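Local coordinates for protein cytosolic phospholipase A2 delta (Homo sapiens, PDB 5IZ5) that hydrolyses glycerophospholipids at the sn-2 position in a calcium-dependent manner, with a preference for linoleic acid there, releasing a lysophospholipid and a free fatty acid, at residues W26-R31 against V140-E145; V91-I96 against C108-Y113. The protein carries 3 engineered substitutions. All coordinates share one frame; numbering follows the deposited sequence.

Contact 1: residues W26-R31 against V140-E145; sequences WQLTVR and VEFLME
A first torsion of -170° sends Met-144 CG away from the backbone N, and bends at chi2 and chi3 fold the chain, while Trp-26 turns its indole beside its own N (chi1 -60°); the two cross at about a right angle. Met-144 SD comes within 3.5 Å of Trp-26 CB and lies at the edge of the six-membered ring, a Met-aromatic contact, and Met-144 CG is 3.6 Å from Trp-26 CE3. Met-144 CE reaches on to Leu-28 CD1, which meets the edge of the Phe-142 ring. Val-30 lies alongside Phe-142: Val-30 CG1 is 3.9 Å from Phe-142 CE1, and Val-30 CG2 is near Phe-142 CD1. Val-140 CG1 touches Val-30 CG1 and sits 3.7 Å above one face of the Phe-142 ring, toward its rim.

On the other face, Thr-29 OG1 lies 3.5 Å from Leu-143 CB. Arg-31 and Glu-141 run side by side, their flat groups nearly perpendicular; Glu-141 OE2 touches Arg-31 CD but stays 4.4 Å from Arg-31 NE, beyond a salt bridge. Glu-141 OE1 instead bridges to Arg-125, and Arg-31 NH1 bonds weakly to Asn-77. A water donates to both Gln-27 O and Leu-143 O, giving each carbonyl a second donor.

Six backbone hydrogen bonds join the pairs Gln-27/Glu-145, Thr-29/Leu-143 and Arg-31/Glu-141, the straightest from Arg-31 N to Glu-141 O (2.8 Å, 178°). Strands 75-85 and 124-129 bond along the outer edges of this pair. Such an antiparallel ladder, apolar on its inner face and largely polar on its outer one, is characteristic of a C2-domain beta sandwich.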
# COMPACT_ATOMS: atom_id res chain seq x y z
N TRP B 26 14.12 -30.19 -3.46
CA TRP B 26 14.01 -31.38 -4.31
C TRP B 26 14.38 -31.00 -5.74
O TRP B 26 14.37 -29.83 -6.10
CB TRP B 26 12.58 -31.92 -4.30
CG TRP B 26 12.09 -32.33 -2.92
CD1 TRP B 26 12.85 -32.75 -1.87
CD2 TRP B 26 10.73 -32.37 -2.46
NE1 TRP B 26 12.06 -33.04 -0.78
CE2 TRP B 26 10.75 -32.82 -1.12
CE3 TRP B 26 9.49 -32.07 -3.05
CZ2 TRP B 26 9.58 -32.97 -0.36
CZ3 TRP B 26 8.33 -32.22 -2.29
CH2 TRP B 26 8.38 -32.66 -0.96
N GLN B 27 14.70 -32.00 -6.56
CA GLN B 27 14.87 -31.78 -7.99
C GLN B 27 13.63 -32.21 -8.76
O GLN B 27 13.19 -33.35 -8.62
CB GLN B 27 16.09 -32.53 -8.52
CG GLN B 27 16.21 -32.43 -10.04
CD GLN B 27 17.19 -33.41 -10.63
OE1 GLN B 27 16.82 -34.28 -11.41
NE2 GLN B 27 18.46 -33.27 -10.26
N LEU B 28 13.08 -31.32 -9.58
CA LEU B 28 11.94 -31.65 -10.46
C LEU B 28 12.39 -31.79 -11.91
O LEU B 28 12.99 -30.87 -12.47
CB LEU B 28 10.84 -30.58 -10.37
CG LEU B 28 9.57 -30.84 -11.21
CD1 LEU B 28 8.85 -32.09 -10.73
CD2 LEU B 28 8.63 -29.63 -11.18
N THR B 29 12.09 -32.93 -12.53
CA THR B 29 12.28 -33.09 -13.97
C THR B 29 10.91 -32.96 -14.65
O THR B 29 9.97 -33.69 -14.33
CB THR B 29 12.97 -34.41 -14.38
OG1 THR B 29 12.02 -35.48 -14.41
CG2 THR B 29 14.10 -34.76 -13.42
N VAL B 30 10.80 -32.01 -15.58
CA VAL B 30 9.57 -31.79 -16.34
C VAL B 30 9.84 -32.22 -17.77
O VAL B 30 10.64 -31.60 -18.47
CB VAL B 30 9.16 -30.30 -16.32
CG1 VAL B 30 7.84 -30.09 -17.06
CG2 VAL B 30 9.04 -29.80 -14.88
N ARG B 31 9.18 -33.30 -18.20
CA ARG B 31 9.35 -33.81 -19.56
C ARG B 31 8.16 -33.42 -20.44
O ARG B 31 7.07 -33.97 -20.30
CB ARG B 31 9.54 -35.33 -19.56
CG ARG B 31 9.92 -35.91 -20.92
CD ARG B 31 10.28 -37.38 -20.84
NE ARG B 31 11.60 -37.60 -20.24
CZ ARG B 31 12.77 -37.39 -20.86
NH1 ARG B 31 12.81 -36.94 -22.11
NH2 ARG B 31 13.91 -37.63 -20.21
N VAL B 140 2.56 -34.03 -20.46
CA VAL B 140 3.78 -33.76 -19.71
C VAL B 140 3.95 -34.83 -18.64
O VAL B 140 2.96 -35.37 -18.14
CB VAL B 140 3.71 -32.38 -19.01
CG1 VAL B 140 5.04 -32.02 -18.37
CG2 VAL B 140 3.29 -31.30 -20.00
N GLU B 141 5.20 -35.13 -18.29
CA GLU B 141 5.47 -35.98 -17.12
C GLU B 141 6.41 -35.32 -16.12
O GLU B 141 7.36 -34.64 -16.50
CB GLU B 141 5.93 -37.39 -17.48
CG GLU B 141 6.60 -37.59 -18.83
CD GLU B 141 6.83 -39.06 -19.15
OE1 GLU B 141 6.28 -39.93 -18.45
OE2 GLU B 141 7.58 -39.34 -20.11
N PHE B 142 6.10 -35.54 -14.84
CA PHE B 142 6.82 -34.93 -13.74
C PHE B 142 7.46 -35.99 -12.86
O PHE B 142 6.81 -36.95 -12.47
CB PHE B 142 5.86 -34.11 -12.87
CG PHE B 142 5.18 -33.00 -13.61
CD1 PHE B 142 5.77 -31.75 -13.70
CD2 PHE B 142 3.94 -33.20 -14.21
CE1 PHE B 142 5.14 -30.72 -14.38
CE2 PHE B 142 3.30 -32.18 -14.89
CZ PHE B 142 3.90 -30.94 -14.97
N LEU B 143 8.74 -35.80 -12.53
CA LEU B 143 9.39 -36.64 -11.53
C LEU B 143 10.13 -35.78 -10.52
O LEU B 143 11.01 -34.99 -10.88
CB LEU B 143 10.36 -37.63 -12.17
CG LEU B 143 11.00 -38.60 -11.16
CD1 LEU B 143 10.02 -39.68 -10.71
CD2 LEU B 143 12.27 -39.22 -11.73
N MET B 144 9.77 -35.95 -9.26
CA MET B 144 10.40 -35.25 -8.16
C MET B 144 11.33 -36.21 -7.44
O MET B 144 10.91 -37.30 -7.04
CB MET B 144 9.33 -34.74 -7.21
CG MET B 144 9.86 -33.80 -6.15
SD MET B 144 10.06 -32.12 -6.77
CE MET B 144 8.35 -31.54 -6.80
N GLU B 145 12.58 -35.80 -7.28
CA GLU B 145 13.59 -36.63 -6.67
C GLU B 145 14.37 -35.88 -5.61
O GLU B 145 14.54 -34.66 -5.71
CB GLU B 145 14.58 -37.09 -7.72
CG GLU B 145 14.07 -38.19 -8.61
CD GLU B 145 15.16 -38.75 -9.52
OE1 GLU B 145 16.09 -38.00 -9.89
OE2 GLU B 145 15.09 -39.95 -9.85
O HOH W 1 13.66 -35.51 -10.46

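Contact 2: residues V91-I96 against C108-Y113; sequences VLELSI and CFKVLY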
# COMPACT_ATOMS: atom_id res chain seq x y z
N VAL B 91 4.25 -22.41 -8.74
CA VAL B 91 3.32 -22.51 -9.85
C VAL B 91 4.13 -22.57 -11.14
O VAL B 91 4.91 -21.66 -11.44
CB VAL B 91 2.34 -21.33 -9.89
CG1 VAL B 91 1.35 -21.50 -11.04
CG2 VAL B 91 1.59 -21.21 -8.57
N LEU B 92 3.93 -23.64 -11.89
CA LEU B 92 4.62 -23.82 -13.14
C LEU B 92 3.71 -23.35 -14.27
O LEU B 92 2.55 -23.76 -14.35
CB LEU B 92 4.97 -25.29 -13.33
CG LEU B 92 5.80 -25.62 -14.57
CD1 LEU B 92 7.22 -25.09 -14.45
CD2 LEU B 92 5.83 -27.12 -14.78
N GLU B 93 4.23 -22.47 -15.11
CA GLU B 93 3.49 -22.01 -16.28
C GLU B 93 4.01 -22.76 -17.50
O GLU B 93 5.21 -22.75 -17.77
CB GLU B 93 3.67 -20.51 -16.47
CG GLU B 93 2.78 -19.94 -17.57
CD GLU B 93 3.13 -18.51 -17.93
OE1 GLU B 93 3.20 -18.21 -19.14
OE2 GLU B 93 3.36 -17.70 -17.01
N LEU B 94 3.10 -23.41 -18.21
CA LEU B 94 3.42 -24.07 -19.47
C LEU B 94 2.62 -23.40 -20.57
O LEU B 94 1.39 -23.47 -20.60
CB LEU B 94 3.11 -25.56 -19.40
CG LEU B 94 3.74 -26.32 -18.23
CD1 LEU B 94 2.83 -26.33 -17.01
CD2 LEU B 94 4.07 -27.75 -18.62
N SER B 95 3.33 -22.72 -21.48
CA SER B 95 2.70 -21.98 -22.56
C SER B 95 3.22 -22.47 -23.91
O SER B 95 4.42 -22.67 -24.08
CB SER B 95 3.00 -20.48 -22.42
OG SER B 95 2.47 -19.96 -21.22
N ILE B 96 2.31 -22.67 -24.86
CA ILE B 96 2.69 -22.99 -26.24
C ILE B 96 2.48 -21.75 -27.09
O ILE B 96 1.40 -21.15 -27.07
CB ILE B 96 1.87 -24.15 -26.83
CG1 ILE B 96 1.89 -25.35 -25.88
CG2 ILE B 96 2.42 -24.54 -28.20
CD1 ILE B 96 1.02 -26.51 -26.31
N CYS B 108 -0.99 -20.09 -28.22
CA CYS B 108 -2.09 -21.00 -28.55
C CYS B 108 -2.48 -21.92 -27.40
O CYS B 108 -3.46 -22.65 -27.52
CB CYS B 108 -1.77 -21.82 -29.81
SG CYS B 108 -0.08 -22.43 -29.98
N PHE B 109 -1.74 -21.88 -26.30
CA PHE B 109 -2.01 -22.75 -25.16
C PHE B 109 -1.31 -22.22 -23.91
O PHE B 109 -0.16 -21.79 -23.98
CB PHE B 109 -1.55 -24.17 -25.46
CG PHE B 109 -2.03 -25.19 -24.47
CD1 PHE B 109 -3.20 -25.91 -24.71
CD2 PHE B 109 -1.31 -25.46 -23.31
CE1 PHE B 109 -3.65 -26.86 -23.80
CE2 PHE B 109 -1.75 -26.41 -22.40
CZ PHE B 109 -2.92 -27.11 -22.65
N LYS B 110 -2.00 -22.27 -22.77
CA LYS B 110 -1.45 -21.84 -21.49
C LYS B 110 -2.13 -22.58 -20.36
O LYS B 110 -3.36 -22.62 -20.28
CB LYS B 110 -1.61 -20.33 -21.30
CG LYS B 110 -1.15 -19.82 -19.94
CD LYS B 110 -0.78 -18.35 -19.98
CE LYS B 110 -0.78 -17.73 -18.59
NZ LYS B 110 -0.07 -16.42 -18.55
N VAL B 111 -1.33 -23.18 -19.49
CA VAL B 111 -1.82 -23.74 -18.24
C VAL B 111 -0.92 -23.33 -17.07
O VAL B 111 0.29 -23.19 -17.22
CB VAL B 111 -1.94 -25.28 -18.31
CG1 VAL B 111 -0.57 -25.94 -18.47
CG2 VAL B 111 -2.63 -25.82 -17.07
N LEU B 112 -1.54 -23.11 -15.91
CA LEU B 112 -0.82 -22.86 -14.66
C LEU B 112 -1.03 -24.07 -13.79
O LEU B 112 -2.17 -24.52 -13.60
CB LEU B 112 -1.34 -21.61 -13.94
CG LEU B 112 -0.80 -20.25 -14.33
CD1 LEU B 112 -0.46 -20.19 -15.80
CD2 LEU B 112 -1.80 -19.15 -13.97
N TYR B 113 0.07 -24.60 -13.24
CA TYR B 113 0.05 -25.85 -12.53
C TYR B 113 0.77 -25.76 -11.19
O TYR B 113 1.97 -25.46 -11.13
CB TYR B 113 0.70 -26.92 -13.39
CG TYR B 113 0.69 -28.30 -12.79
CD1 TYR B 113 -0.50 -28.89 -12.38
CD2 TYR B 113 1.87 -29.02 -12.65
CE1 TYR B 113 -0.51 -30.16 -11.84
CE2 TYR B 113 1.87 -30.28 -12.11
CZ TYR B 113 0.68 -30.85 -11.70
OH TYR B 113 0.69 -32.11 -11.17
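Glu-93 crosses Lys-110 obliquely and lies alongside Leu-112. Its CG stands anti to the backbone N (chi1 -172°) and the chain runs on extended, carrying the carboxylate over to Lys-110. CB sits near Leu-112 CD1, and Glu-93 CG is 3.7 Å from that Leu-112 methyl. CD lies beside Lys-110 CE and NZ; Glu-93 OE1 makes a long salt bridge of 3.8 Å to Lys-110 NZ, and OE2 stands only slightly farther off. Ser-95 OG also donates to the anti lone pair of Glu-93 OE1 at 2.8 Å. A lysine in place of Glu-93 would probably set two positive charges against each other and leave Ser-95 OG without its acceptor.

The strands form a hairpin at the edge of a four-stranded sheet of the C2 sandwich; its loop and the adjoining strand ends carry predicted calcium ligands, Asp-98 and Asp-106 among them. Cys-108 and Phe-109 both face Ile-96 in a classic beta bulge: Ile-96 O accepts from Cys-108 N at 2.9 Å and weakly from Phe-109 N. Ile-96 CD1 packs 3.6 Å from Phe-109 CB, and its CG2 meets Cys-108 SG. Leu-94 CD1 touches Val-111 CG1 at 3.7 Å. The Tyr-113 ring leads away from 91-96, its OH bonding to Glu-117.

Contacts 1 and 2 belong to the two facing sheets of one C2 sandwich, and their buried faces meet: Phe-142 CZ lies 3.6 Å from Tyr-113 CE2, Phe-142 CE1 packs on Leu-92 CD2, and Val-140 on Leu-94. Both are therefore core on one face and more exposed on the other. Contact 1 pairs two interior strands, distant in sequence, in a regular ladder; contact 2 joins hairpin neighbours, with 106-114 outermost in its sheet, and the ladder is irregular at one end, where a bulge lies near predicted calcium ligands. On the outer faces, Glu-141 turns its charge toward a third strand, whereas Glu-93 pairs, at long range, with a lysine diagonally across the hairpin.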